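PDB 1Q9J: Phthiocerol/phthiodiolone dimycocerosyl transferase from Mycobacterium tuberculosis, which probably catalyses the transfer of mycocerosic acyl chains from mycocerosic acid synthase onto phthiocerol, phthiodiolone and phenolphthiocerol, the final step in making their dimycocerosate esters. Local coordinates for residues Glu15-Tyr20 and Thr329-Thr334; Glu21-Met26 and Tyr121-Met126; His50-Ser55 and Gln158-Ser163; Val211-Leu216 and Lys365-Cys370. All coordinates share one frame; numbering follows the deposited sequence.

Contacts 1 and 2 have centres 12 Å apart, and their first segments are consecutive, helix 12-19 leading into strand 23-31. Contact 4 lies 13 Å from contact 2 between centres; one of its segments is in the same sheet, where strand 360-368 pairs with strand 23-31, the other at the edge of a second sheet. Contact 3 joins two loops 14 Å from contact 2 and 26 Å from contact 4, again between centres. Contacts 2 and 3 are nested inside the loop closed by contact 1, which crosses contact 4 along the chain. In this enzyme of two related domains, contacts 1 and 2 and strand 360-368 lie by His124, the probable proton acceptor, while contact 3 is more peripheral.

Contact 1: residues Glu15-Tyr20 and Thr329-Thr334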
loop_
_atom_site.group_PDB
_atom_site.type_symbol
_atom_site.label_atom_id
_atom_site.label_comp_id
_atom_site.label_asym_id
_atom_site.label_seq_id
_atom_site.Cartn_x
_atom_site.Cartn_y
_atom_site.Cartn_z
ATOM N N GLU A 15 -13.705 7.398 1.967
ATOM C CA GLU A 15 -14.090 8.271 0.868
ATOM C C GLU A 15 -12.940 8.803 0.050
ATOM O O GLU A 15 -13.110 9.102 -1.120
ATOM C CB GLU A 15 -14.933 9.435 1.381
ATOM C CG GLU A 15 -16.208 8.952 2.027
ATOM C CD GLU A 15 -17.240 10.034 2.219
ATOM O OE1 GLU A 15 -16.935 11.048 2.898
ATOM O OE2 GLU A 15 -18.370 9.863 1.689
ATOM N N VAL A 16 -11.764 8.935 0.642
ATOM C CA VAL A 16 -10.651 9.425 -0.152
ATOM C C VAL A 16 -10.536 8.542 -1.395
ATOM O O VAL A 16 -10.470 9.045 -2.510
ATOM C CB VAL A 16 -9.312 9.365 0.620
ATOM C CG1 VAL A 16 -8.189 9.951 -0.234
ATOM C CG2 VAL A 16 -9.434 10.156 1.920
ATOM N N PHE A 17 -10.538 7.226 -1.200
ATOM C CA PHE A 17 -10.393 6.294 -2.313
ATOM C C PHE A 17 -11.547 6.325 -3.316
ATOM O O PHE A 17 -11.376 5.943 -4.478
ATOM C CB PHE A 17 -10.180 4.881 -1.774
ATOM C CG PHE A 17 -9.234 4.820 -0.607
ATOM C CD1 PHE A 17 -9.714 4.615 0.684
ATOM C CD2 PHE A 17 -7.864 5.012 -0.792
ATOM C CE1 PHE A 17 -8.844 4.604 1.769
ATOM C CE2 PHE A 17 -6.989 5.003 0.288
ATOM C CZ PHE A 17 -7.475 4.799 1.571
ATOM N N ALA A 18 -12.724 6.754 -2.873
ATOM C CA ALA A 18 -13.849 6.858 -3.798
ATOM C C ALA A 18 -13.734 8.208 -4.533
ATOM O O ALA A 18 -13.932 8.289 -5.749
ATOM C CB ALA A 18 -15.175 6.766 -3.056
ATOM N N GLN A 19 -13.383 9.255 -3.794
ATOM C CA GLN A 19 -13.228 10.577 -4.382
ATOM C C GLN A 19 -12.147 10.633 -5.478
ATOM O O GLN A 19 -12.193 11.508 -6.334
ATOM C CB GLN A 19 -12.924 11.615 -3.292
ATOM C CG GLN A 19 -12.772 13.033 -3.842
ATOM C CD GLN A 19 -12.654 14.098 -2.754
ATOM O OE1 GLN A 19 -11.856 13.970 -1.814
ATOM N NE2 GLN A 19 -13.431 15.173 -2.895
ATOM N N TYR A 20 -11.179 9.719 -5.448
ATOM C CA TYR A 20 -10.134 9.677 -6.472
ATOM C C TYR A 20 -10.140 8.326 -7.170
ATOM O O TYR A 20 -9.113 7.896 -7.698
ATOM C CB TYR A 20 -8.733 9.895 -5.879
ATOM C CG TYR A 20 -8.499 11.292 -5.361
ATOM C CD1 TYR A 20 -9.186 11.762 -4.245
ATOM C CD2 TYR A 20 -7.628 12.160 -6.014
ATOM C CE1 TYR A 20 -9.021 13.061 -3.790
ATOM C CE2 TYR A 20 -7.449 13.465 -5.573
ATOM C CZ TYR A 20 -8.156 13.909 -4.456
ATOM O OH TYR A 20 -8.022 15.202 -4.010
ATOM N N THR A 329 -4.670 9.930 3.452
ATOM C CA THR A 329 -4.382 11.338 3.172
ATOM C C THR A 329 -3.268 11.520 2.137
ATOM O O THR A 329 -3.136 12.581 1.522
ATOM C CB THR A 329 -3.974 12.103 4.464
ATOM O OG1 THR A 329 -2.725 11.598 4.962
ATOM C CG2 THR A 329 -5.038 11.944 5.537
ATOM N N ALA A 330 -2.467 10.476 1.953
ATOM C CA ALA A 330 -1.372 10.506 0.997
ATOM C C ALA A 330 -1.859 10.901 -0.390
ATOM O O ALA A 330 -1.165 11.613 -1.104
ATOM C CB ALA A 330 -0.699 9.144 0.939
ATOM N N PHE A 331 -3.046 10.430 -0.762
ATOM C CA PHE A 331 -3.621 10.724 -2.066
ATOM C C PHE A 331 -4.172 12.133 -2.164
ATOM O O PHE A 331 -4.843 12.480 -3.128
ATOM C CB PHE A 331 -4.727 9.724 -2.398
ATOM C CG PHE A 331 -4.224 8.344 -2.658
ATOM C CD1 PHE A 331 -4.049 7.444 -1.616
ATOM C CD2 PHE A 331 -3.889 7.954 -3.944
ATOM C CE1 PHE A 331 -3.543 6.166 -1.853
ATOM C CE2 PHE A 331 -3.383 6.681 -4.195
ATOM C CZ PHE A 331 -3.211 5.786 -3.145
ATOM N N GLU A 332 -3.899 12.948 -1.159
ATOM C CA GLU A 332 -4.363 14.318 -1.187
ATOM C C GLU A 332 -3.158 15.244 -1.269
ATOM O O GLU A 332 -3.245 16.421 -0.932
ATOM C CB GLU A 332 -5.179 14.608 0.064
ATOM C CG GLU A 332 -6.386 13.721 0.181
ATOM C CD GLU A 332 -7.149 13.959 1.457
ATOM O OE1 GLU A 332 -6.578 13.730 2.541
ATOM O OE2 GLU A 332 -8.319 14.383 1.383
ATOM N N GLY A 333 -2.034 14.688 -1.713
ATOM C CA GLY A 333 -0.809 15.454 -1.846
ATOM C C GLY A 333 -0.484 16.316 -0.643
ATOM O O GLY A 333 -0.664 15.887 0.500
ATOM N N THR A 334 -0.009 17.533 -0.908
ATOM C CA THR A 334 0.356 18.489 0.138
ATOM C C THR A 334 -0.724 19.552 0.294
ATOM O O THR A 334 -1.180 20.128 -0.688
ATOM C CB THR A 334 1.687 19.203 -0.192
ATOM O OG1 THR A 334 2.757 18.249 -0.264
ATOM C CG2 THR A 334 2.003 20.246 0.874
#
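The ring of Tyr20 turns one face to the backbone of Phe331: the carbonyl oxygen Phe331 O lies 3.7 Å from Tyr20 CE2, above the ring plane and displaced toward the rim. A second aromatic approach is made by Phe17, which receives Phe331 CE1 at its edge, near the ring plane, 4.2 Å from Phe17 CE2. Each of these phenyl rings has a further aromatic neighbour, His124 stacking with Phe17 and Phe368 meeting Phe331 edge-to-face.

Val16 adds a methyl to the contact. With CG1 anti to the backbone N (chi1 -177°), Val16 directs this methyl at the other segment, where it comes 4.1 Å from Phe331 CB and 4.2 Å from Glu332 CG. Glu332 therefore contributes its aliphatic stem here, crossing Val16 at about a right angle. Four residues apart, Val16 in the last turn of helix 12-19 and Tyr20 just beyond it face the end of a 3-10 turn at Thr329-Phe331.

The contact illustrates how a polar backbone atom can be built into a largely apolar interface, the carbonyl oxygen being packed against a ring face. Most of the contacts are between carbons of methyl, methylene and ring groups, consistent with a contact held mainly by shape and the exclusion of water, beside the histidine that is the probable proton acceptor.

Contact 2: residues Glu21-Met26 and Tyr121-Met126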
loop_
_atom_site.group_PDB
_atom_site.type_symbol
_atom_site.label_atom_id
_atom_site.label_comp_id
_atom_site.label_asym_id
_atom_site.label_seq_id
_atom_site.Cartn_x
_atom_site.Cartn_y
_atom_site.Cartn_z
ATOM N N GLU A 21 -11.293 7.661 -7.178
ATOM C CA GLU A 21 -11.422 6.350 -7.803
ATOM C C GLU A 21 -10.141 5.534 -7.632
ATOM O O GLU A 21 -9.614 4.992 -8.606
ATOM C CB GLU A 21 -11.730 6.506 -9.296
ATOM C CG GLU A 21 -13.173 6.899 -9.644
ATOM C CD GLU A 21 -13.871 5.871 -10.561
ATOM O OE1 GLU A 21 -15.027 6.138 -10.972
ATOM O OE2 GLU A 21 -13.275 4.802 -10.861
ATOM N N VAL A 22 -9.637 5.423 -6.404
ATOM C CA VAL A 22 -8.389 4.691 -6.187
ATOM C C VAL A 22 -8.526 3.160 -6.220
ATOM O O VAL A 22 -9.337 2.581 -5.509
ATOM C CB VAL A 22 -7.716 5.118 -4.833
ATOM C CG1 VAL A 22 -6.400 4.373 -4.649
ATOM C CG2 VAL A 22 -7.478 6.616 -4.808
ATOM N N PHE A 23 -7.715 2.530 -7.059
ATOM C CA PHE A 23 -7.669 1.084 -7.186
ATOM C C PHE A 23 -6.201 0.706 -6.991
ATOM O O PHE A 23 -5.290 1.453 -7.380
ATOM C CB PHE A 23 -8.059 0.601 -8.584
ATOM C CG PHE A 23 -9.538 0.472 -8.819
ATOM C CD1 PHE A 23 -10.341 1.604 -8.979
ATOM C CD2 PHE A 23 -10.115 -0.786 -8.982
ATOM C CE1 PHE A 23 -11.683 1.483 -9.308
ATOM C CE2 PHE A 23 -11.467 -0.905 -9.310
ATOM C CZ PHE A 23 -12.253 0.231 -9.476
ATOM N N THR A 24 -5.974 -0.475 -6.437
ATOM C CA THR A 24 -4.631 -0.954 -6.200
ATOM C C THR A 24 -4.483 -2.225 -7.003
ATOM O O THR A 24 -5.411 -3.024 -7.076
ATOM C CB THR A 24 -4.426 -1.273 -4.707
ATOM O OG1 THR A 24 -4.759 -0.121 -3.917
ATOM C CG2 THR A 24 -2.973 -1.673 -4.442
ATOM N N SER A 25 -3.334 -2.402 -7.635
ATOM C CA SER A 25 -3.095 -3.614 -8.400
ATOM C C SER A 25 -1.859 -4.310 -7.851
ATOM O O SER A 25 -0.958 -3.688 -7.278
ATOM C CB SER A 25 -2.907 -3.291 -9.892
ATOM O OG SER A 25 -1.761 -2.468 -10.117
ATOM N N MET A 26 -1.843 -5.615 -8.046
ATOM C CA MET A 26 -0.759 -6.449 -7.597
ATOM C C MET A 26 -0.532 -7.465 -8.702
ATOM O O MET A 26 -1.400 -8.290 -9.004
ATOM C CB MET A 26 -1.137 -7.161 -6.302
ATOM C CG MET A 26 0.052 -7.699 -5.532
ATOM S SD MET A 26 1.124 -6.315 -5.055
ATOM C CE MET A 26 2.463 -6.569 -6.121
ATOM N N TYR A 121 -6.855 -6.528 -9.105
ATOM C CA TYR A 121 -7.220 -5.126 -8.964
ATOM C C TYR A 121 -8.221 -5.047 -7.835
ATOM O O TYR A 121 -9.222 -5.774 -7.805
ATOM C CB TYR A 121 -7.841 -4.573 -10.237
ATOM C CG TYR A 121 -6.890 -4.531 -11.396
ATOM C CD1 TYR A 121 -6.674 -5.660 -12.175
ATOM C CD2 TYR A 121 -6.202 -3.354 -11.718
ATOM C CE1 TYR A 121 -5.799 -5.616 -13.248
ATOM C CE2 TYR A 121 -5.322 -3.298 -12.790
ATOM C CZ TYR A 121 -5.124 -4.436 -13.553
ATOM O OH TYR A 121 -4.230 -4.399 -14.606
ATOM N N LEU A 122 -7.949 -4.141 -6.910
ATOM C CA LEU A 122 -8.773 -4.002 -5.736
ATOM C C LEU A 122 -8.990 -2.551 -5.384
ATOM O O LEU A 122 -8.043 -1.789 -5.246
ATOM C CB LEU A 122 -8.067 -4.704 -4.593
ATOM C CG LEU A 122 -8.840 -4.941 -3.306
ATOM C CD1 LEU A 122 -10.098 -5.754 -3.572
ATOM C CD2 LEU A 122 -7.900 -5.667 -2.360
ATOM N N HIS A 123 -10.242 -2.151 -5.254
ATOM C CA HIS A 123 -10.499 -0.783 -4.886
ATOM C C HIS A 123 -9.981 -0.568 -3.462
ATOM O O HIS A 123 -10.275 -1.352 -2.548
ATOM C CB HIS A 123 -11.982 -0.487 -4.975
ATOM C CG HIS A 123 -12.286 0.972 -4.935
ATOM N ND1 HIS A 123 -12.468 1.718 -6.078
ATOM C CD2 HIS A 123 -12.321 1.844 -3.896
ATOM C CE1 HIS A 123 -12.596 2.994 -5.750
ATOM N NE2 HIS A 123 -12.507 3.092 -4.435
ATOM N N HIS A 124 -9.211 0.500 -3.277
ATOM C CA HIS A 124 -8.602 0.799 -1.977
ATOM C C HIS A 124 -9.563 1.042 -0.799
ATOM O O HIS A 124 -9.156 1.008 0.362
ATOM C CB HIS A 124 -7.652 1.995 -2.122
ATOM C CG HIS A 124 -6.500 1.987 -1.159
ATOM N ND1 HIS A 124 -6.666 1.951 0.209
ATOM C CD2 HIS A 124 -5.165 2.092 -1.369
ATOM C CE1 HIS A 124 -5.489 2.040 0.798
ATOM N NE2 HIS A 124 -4.560 2.127 -0.138
ATOM N N CYS A 125 -10.833 1.262 -1.096
ATOM C CA CYS A 125 -11.785 1.493 -0.042
ATOM C C CYS A 125 -12.112 0.145 0.623
ATOM O O CYS A 125 -12.804 0.074 1.633
ATOM C CB CYS A 125 -13.057 2.150 -0.606
ATOM S SG CYS A 125 -14.333 0.963 -1.240
ATOM N N MET A 126 -11.597 -0.931 0.061
ATOM C CA MET A 126 -11.874 -2.225 0.631
ATOM C C MET A 126 -10.680 -2.850 1.311
ATOM O O MET A 126 -10.800 -3.908 1.931
ATOM C CB MET A 126 -12.363 -3.142 -0.464
ATOM C CG MET A 126 -13.636 -2.620 -1.088
ATOM S SD MET A 126 -15.067 -2.952 -0.026
ATOM C CE MET A 126 -15.011 -4.711 -0.182
#
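His123 points the edge of its imidazole at the face of the Phe23 ring in a T-shaped stack, with centroids 4.8 Å apart and planes at 72°. Its ND1 stands over that face toward the rim. One face of the same imidazole carries the carbonyl oxygen Val22 O over its centre, 3.2 Å above the plane. Val22 O also accepts a hydrogen bond from His124 N (3.1 Å), the donor lying above the carbonyl plane.

The side chain of His124, the probable proton acceptor, leaves on another course. His124 CB packs 3.7 Å from Val22 CG1, the two side chains lying side by side, and His124 CD2 comes 3.4 Å from Thr24 OG1. A first torsion of -55° keeps that hydroxyl beside the backbone N of Thr24, on the side where it meets the imidazole obliquely.

Behind these side chains stands the antiparallel ladder. Thr24 and Leu122 form a hydrogen-bonded pair, in which Thr24 N donates to Leu122 O at 2.7 Å and Leu122 N to Thr24 O at 2.8 Å. Phe23 with His123 and Ser25 with Tyr121 are non-hydrogen-bonded pairs whose side chains share the opposite face from Thr24 and Leu122. His124 begins the HxxxD motif of this acyltransferase superfamily, completed by Asp128.

Glu21 ends helix 12-19 in a Schellman motif before strand 23-31 begins. That strand is flanked in the sheet by 117-123 and 360-368, and Ser25 OG is hydrogen-bonded to Gln367 O in the latter.

Contact 3: residues His50-Ser55 and Gln158-Ser163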
loop_
_atom_site.group_PDB
_atom_site.type_symbol
_atom_site.label_atom_id
_atom_site.label_comp_id
_atom_site.label_asym_id
_atom_site.label_seq_id
_atom_site.Cartn_x
_atom_site.Cartn_y
_atom_site.Cartn_z
ATOM N N HIS A 50 -15.187 -13.365 1.114
ATOM C CA HIS A 50 -15.220 -11.923 1.279
ATOM C C HIS A 50 -16.292 -11.361 0.363
ATOM O O HIS A 50 -16.007 -10.574 -0.534
ATOM C CB HIS A 50 -13.852 -11.367 0.910
ATOM C CG HIS A 50 -12.730 -12.044 1.628
ATOM N ND1 HIS A 50 -12.612 -12.022 3.000
ATOM C CD2 HIS A 50 -11.701 -12.799 1.174
ATOM C CE1 HIS A 50 -11.561 -12.734 3.362
ATOM N NE2 HIS A 50 -10.989 -13.217 2.274
ATOM N N PRO A 51 -17.553 -11.742 0.593
ATOM C CA PRO A 51 -18.629 -11.248 -0.264
ATOM C C PRO A 51 -18.785 -9.743 -0.431
ATOM O O PRO A 51 -19.588 -9.296 -1.245
ATOM C CB PRO A 51 -19.872 -11.923 0.324
ATOM C CG PRO A 51 -19.523 -12.109 1.751
ATOM C CD PRO A 51 -18.094 -12.584 1.674
ATOM N N VAL A 52 -18.017 -8.952 0.306
ATOM C CA VAL A 52 -18.137 -7.500 0.167
ATOM C C VAL A 52 -17.518 -7.073 -1.174
ATOM O O VAL A 52 -18.014 -6.166 -1.845
ATOM C CB VAL A 52 -17.403 -6.757 1.293
ATOM C CG1 VAL A 52 -17.922 -5.341 1.398
ATOM C CG2 VAL A 52 -17.606 -7.465 2.584
ATOM N N LEU A 53 -16.420 -7.733 -1.534
ATOM C CA LEU A 53 -15.713 -7.461 -2.768
ATOM C C LEU A 53 -16.653 -7.532 -3.970
ATOM O O LEU A 53 -16.357 -6.994 -5.054
ATOM C CB LEU A 53 -14.575 -8.459 -2.954
ATOM C CG LEU A 53 -13.619 -8.483 -1.776
ATOM C CD1 LEU A 53 -12.569 -9.566 -1.953
ATOM C CD2 LEU A 53 -12.977 -7.128 -1.647
ATOM N N ALA A 54 -17.792 -8.184 -3.783
ATOM C CA ALA A 54 -18.746 -8.302 -4.860
ATOM C C ALA A 54 -19.699 -7.138 -4.846
ATOM O O ALA A 54 -20.907 -7.326 -4.812
ATOM C CB ALA A 54 -19.517 -9.590 -4.715
ATOM N N SER A 55 -19.172 -5.929 -4.883
ATOM C CA SER A 55 -20.058 -4.787 -4.869
ATOM C C SER A 55 -19.488 -3.640 -5.671
ATOM O O SER A 55 -18.521 -3.808 -6.405
ATOM C CB SER A 55 -20.259 -4.323 -3.443
ATOM O OG SER A 55 -19.098 -3.638 -3.000
ATOM N N GLN A 158 -16.998 -14.066 5.606
ATOM C CA GLN A 158 -16.808 -13.090 6.679
ATOM C C GLN A 158 -17.728 -11.886 6.494
ATOM O O GLN A 158 -18.115 -11.558 5.368
ATOM C CB GLN A 158 -15.357 -12.626 6.703
ATOM C CG GLN A 158 -14.336 -13.725 6.527
ATOM C CD GLN A 158 -12.961 -13.149 6.292
ATOM O OE1 GLN A 158 -12.807 -11.935 6.178
ATOM N NE2 GLN A 158 -11.952 -14.007 6.215
ATOM N N PRO A 159 -18.101 -11.220 7.598
ATOM C CA PRO A 159 -18.986 -10.051 7.500
ATOM C C PRO A 159 -18.285 -8.804 6.944
ATOM O O PRO A 159 -17.072 -8.810 6.707
ATOM C CB PRO A 159 -19.485 -9.877 8.928
ATOM C CG PRO A 159 -18.369 -10.414 9.755
ATOM C CD PRO A 159 -17.887 -11.624 9.000
ATOM N N THR A 160 -19.054 -7.743 6.722
ATOM C CA THR A 160 -18.516 -6.497 6.173
ATOM C C THR A 160 -17.361 -5.976 7.018
ATOM O O THR A 160 -17.568 -5.522 8.143
ATOM C CB THR A 160 -19.586 -5.413 6.148
ATOM O OG1 THR A 160 -20.801 -5.952 5.611
ATOM C CG2 THR A 160 -19.127 -4.250 5.299
ATOM N N PRO A 161 -16.127 -6.016 6.489
ATOM C CA PRO A 161 -15.024 -5.513 7.314
ATOM C C PRO A 161 -15.269 -4.094 7.798
ATOM O O PRO A 161 -15.908 -3.312 7.109
ATOM C CB PRO A 161 -13.785 -5.650 6.418
ATOM C CG PRO A 161 -14.309 -5.986 5.057
ATOM C CD PRO A 161 -15.648 -6.617 5.240
ATOM N N LEU A 162 -14.788 -3.759 8.992
ATOM C CA LEU A 162 -15.016 -2.432 9.561
ATOM C C LEU A 162 -14.170 -1.313 8.977
ATOM O O LEU A 162 -13.073 -1.533 8.451
ATOM C CB LEU A 162 -14.767 -2.480 11.066
ATOM C CG LEU A 162 -15.532 -3.520 11.869
ATOM C CD1 LEU A 162 -14.849 -3.754 13.192
ATOM C CD2 LEU A 162 -16.938 -3.064 12.038
ATOM N N SER A 163 -14.706 -0.106 9.072
ATOM C CA SER A 163 -13.991 1.087 8.640
ATOM C C SER A 163 -13.185 1.508 9.881
ATOM O O SER A 163 -13.502 1.109 11.012
ATOM C CB SER A 163 -14.963 2.207 8.272
ATOM O OG SER A 163 -15.791 2.551 9.364
#
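Val52 and Pro161 meet where two loops of this two-domain acyltransferase fold lie against each other: a helix-like turn at 51-53, after helix 36-49, and the proline-rich approach to helix 164-170. Their side chains slide past one another in opposite directions, with Val52 CG2 reaching Pro161 CD. The valine torsion (chi1 -161°) sets its two methyls to different tasks. Val52 CG2, beside the backbone N, also lies 3.8 Å from Thr160 CA, while Val52 CG1, on the other branch, comes 4.2 Å from Thr160 CG2. Met126 touches Val52 as well, linking the loop to the segment that follows the probable catalytic histidine.

Farther along, His50 and Gln158 run side by side in the same direction. Both side chains start with CG beside the backbone N, and Gln158 then extends through chi2 169°, which carries its amide level with the imidazole. The two planes stand 85° apart, nearly perpendicular, and the amide oxygen Gln158 OE1 lies in the ring plane at its edge, 3.2 Å from His50 ND1. Hydrogen bonds from outside the two segments hold both groups: Glu138 OE1 pairs with His50 NE2, and Thr279 OG1 with Gln158 OE1. These anchors tend to fix both groups in rotation. Between the two clusters, the CD corner of Pro51 comes 3.8 Å from Gln158 O.

The turn itself is tied back by Ser55, whose OG donates to Val52 O over 3.0 Å, nearly in line with the carbonyl bond.

Contact 4: residues Val211-Leu216 and Lys365-Cys370; sequences VPVTRL and KGQFYC
Arg215 lays one face of its guanidinium over the aliphatic stem of Lys365, whose CG stands 3.1 Å above the plane, offset toward the rim. The two side chains cross at about a right angle. A bend at chi3 (137°) turns the arginine end across the lysine, and the nearest charged atoms, Arg215 NH2 and Lys365 NZ, remain 5.0 Å apart. Asp363 forms salt bridges with both, through OD1 to Arg215 and OD2 to Lys365, and Glu391 takes Arg215 NH1.

Next along the strands, Val213 CG2 rests 3.6 Å from Gln367 CG, the valine crossing the glutamine stem obliquely. At the far end the segments close up around Val211. Val211 N donates a hydrogen bond to Phe368 O (3.1 Å), with the donor 37° out of the carbonyl plane. Val211 CG2, anti to the carbonyl carbon, packs 3.8 Å from Phe368 CB and also touches Cys370 SG.

The CA-CA separations describe a splayed pair: Val211 and Tyr369 are 5.6 Å apart, Arg215 and Lys365 9.2 Å. Strands 213-216 and 360-368 run roughly antiparallel, yet they are outermost strands of different sheets, with segment axes 8.8 Å apart at their closest. Side chains therefore span most of the gap.

The chemistry is graded accordingly. One backbone bond and apolar contacts close the narrow end, whereas at the wide end two like charges tolerate each other, probably because Asp363, shared by both, and Glu391 offset them, leaving the guanidinium face to pack on the lysine stem.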
loop_
_atom_site.group_PDB
_atom_site.type_symbol
_atom_site.label_atom_id
_atom_site.label_comp_id
_atom_site.label_asym_id
_atom_site.label_seq_id
_atom_site.Cartn_x
_atom_site.Cartn_y
_atom_site.Cartn_z
ATOM N N VAL A 211 -0.908 4.883 -12.556
ATOM C CA VAL A 211 -0.022 5.918 -12.037
ATOM C C VAL A 211 1.417 5.549 -12.412
ATOM O O VAL A 211 1.848 4.405 -12.246
ATOM C CB VAL A 211 -0.158 6.049 -10.496
ATOM C CG1 VAL A 211 0.640 7.237 -9.983
ATOM C CG2 VAL A 211 -1.617 6.198 -10.119
ATOM N N PRO A 212 2.175 6.510 -12.963
ATOM C CA PRO A 212 3.553 6.167 -13.321
ATOM C C PRO A 212 4.305 5.658 -12.092
ATOM O O PRO A 212 4.170 6.217 -11.000
ATOM C CB PRO A 212 4.108 7.483 -13.873
ATOM C CG PRO A 212 3.236 8.541 -13.244
ATOM C CD PRO A 212 1.873 7.914 -13.287
ATOM N N VAL A 213 5.062 4.578 -12.279
ATOM C CA VAL A 213 5.847 3.969 -11.204
ATOM C C VAL A 213 7.265 3.634 -11.631
ATOM O O VAL A 213 7.472 2.763 -12.484
ATOM C CB VAL A 213 5.252 2.632 -10.701
ATOM C CG1 VAL A 213 6.128 2.074 -9.573
ATOM C CG2 VAL A 213 3.819 2.824 -10.230
ATOM N N THR A 214 8.239 4.307 -11.021
ATOM C CA THR A 214 9.650 4.052 -11.307
ATOM C C THR A 214 10.149 3.054 -10.275
ATOM O O THR A 214 9.724 3.079 -9.127
ATOM C CB THR A 214 10.497 5.304 -11.172
ATOM O OG1 THR A 214 10.055 6.287 -12.112
ATOM C CG2 THR A 214 11.951 4.967 -11.438
ATOM N N ARG A 215 11.075 2.197 -10.670
ATOM C CA ARG A 215 11.558 1.213 -9.735
ATOM C C ARG A 215 13.036 0.861 -9.930
ATOM O O ARG A 215 13.477 0.565 -11.049
ATOM C CB ARG A 215 10.647 -0.008 -9.853
ATOM C CG ARG A 215 11.046 -1.234 -9.082
ATOM C CD ARG A 215 9.795 -2.026 -8.784
ATOM N NE ARG A 215 9.952 -3.457 -8.992
ATOM C CZ ARG A 215 9.053 -4.362 -8.620
ATOM N NH1 ARG A 215 7.930 -3.987 -8.014
ATOM N NH2 ARG A 215 9.267 -5.647 -8.863
ATOM N N LEU A 216 13.802 0.922 -8.837
ATOM C CA LEU A 216 15.238 0.610 -8.850
ATOM C C LEU A 216 15.525 -0.508 -7.872
ATOM O O LEU A 216 14.980 -0.516 -6.776
ATOM C CB LEU A 216 16.057 1.825 -8.433
ATOM C CG LEU A 216 15.969 3.005 -9.387
ATOM C CD1 LEU A 216 16.794 4.173 -8.855
ATOM C CD2 LEU A 216 16.470 2.560 -10.751
ATOM N N LYS A 365 5.151 -6.781 -8.781
ATOM C CA LYS A 365 5.102 -5.323 -8.878
ATOM C C LYS A 365 3.754 -4.784 -8.417
ATOM O O LYS A 365 2.708 -5.364 -8.701
ATOM C CB LYS A 365 5.349 -4.861 -10.323
ATOM C CG LYS A 365 6.607 -5.410 -10.982
ATOM C CD LYS A 365 6.770 -4.867 -12.400
ATOM C CE LYS A 365 7.837 -5.639 -13.181
ATOM N NZ LYS A 365 7.488 -7.089 -13.314
ATOM N N GLY A 366 3.781 -3.665 -7.708
ATOM C CA GLY A 366 2.548 -3.074 -7.236
ATOM C C GLY A 366 2.372 -1.725 -7.886
ATOM O O GLY A 366 3.340 -0.997 -8.116
ATOM N N GLN A 367 1.134 -1.382 -8.198
ATOM C CA GLN A 367 0.881 -0.102 -8.828
ATOM C C GLN A 367 -0.526 0.360 -8.516
ATOM O O GLN A 367 -1.402 -0.446 -8.223
ATOM C CB GLN A 367 1.062 -0.222 -10.341
ATOM C CG GLN A 367 0.825 1.065 -11.108
ATOM C CD GLN A 367 1.110 0.913 -12.598
ATOM O OE1 GLN A 367 1.171 1.903 -13.331
ATOM N NE2 GLN A 367 1.280 -0.332 -13.051
ATOM N N PHE A 368 -0.726 1.667 -8.576
ATOM C CA PHE A 368 -2.028 2.247 -8.313
ATOM C C PHE A 368 -2.690 2.651 -9.625
ATOM O O PHE A 368 -2.028 2.762 -10.662
ATOM C CB PHE A 368 -1.887 3.481 -7.426
ATOM C CG PHE A 368 -1.270 3.201 -6.084
ATOM C CD1 PHE A 368 -0.167 3.928 -5.651
ATOM C CD2 PHE A 368 -1.793 2.216 -5.247
ATOM C CE1 PHE A 368 0.405 3.681 -4.411
ATOM C CE2 PHE A 368 -1.224 1.965 -4.002
ATOM C CZ PHE A 368 -0.123 2.699 -3.586
ATOM N N TYR A 369 -4.001 2.868 -9.576
ATOM C CA TYR A 369 -4.749 3.302 -10.749
ATOM C C TYR A 369 -5.762 4.359 -10.379
ATOM O O TYR A 369 -6.893 4.292 -10.828
ATOM C CB TYR A 369 -5.490 2.142 -11.403
ATOM C CG TYR A 369 -4.617 1.256 -12.250
ATOM C CD1 TYR A 369 -3.705 0.376 -11.665
ATOM C CD2 TYR A 369 -4.713 1.278 -13.646
ATOM C CE1 TYR A 369 -2.913 -0.464 -12.449
ATOM C CE2 TYR A 369 -3.928 0.443 -14.436
ATOM C CZ TYR A 369 -3.033 -0.424 -13.831
ATOM O OH TYR A 369 -2.261 -1.265 -14.589
ATOM N N CYS A 370 -5.379 5.322 -9.550
ATOM C CA CYS A 370 -6.323 6.366 -9.202
ATOM C C CYS A 370 -6.676 7.172 -10.458
ATOM O O CYS A 370 -6.000 7.067 -11.489
ATOM C CB CYS A 370 -5.736 7.264 -8.120
ATOM S SG CYS A 370 -4.041 7.757 -8.406
#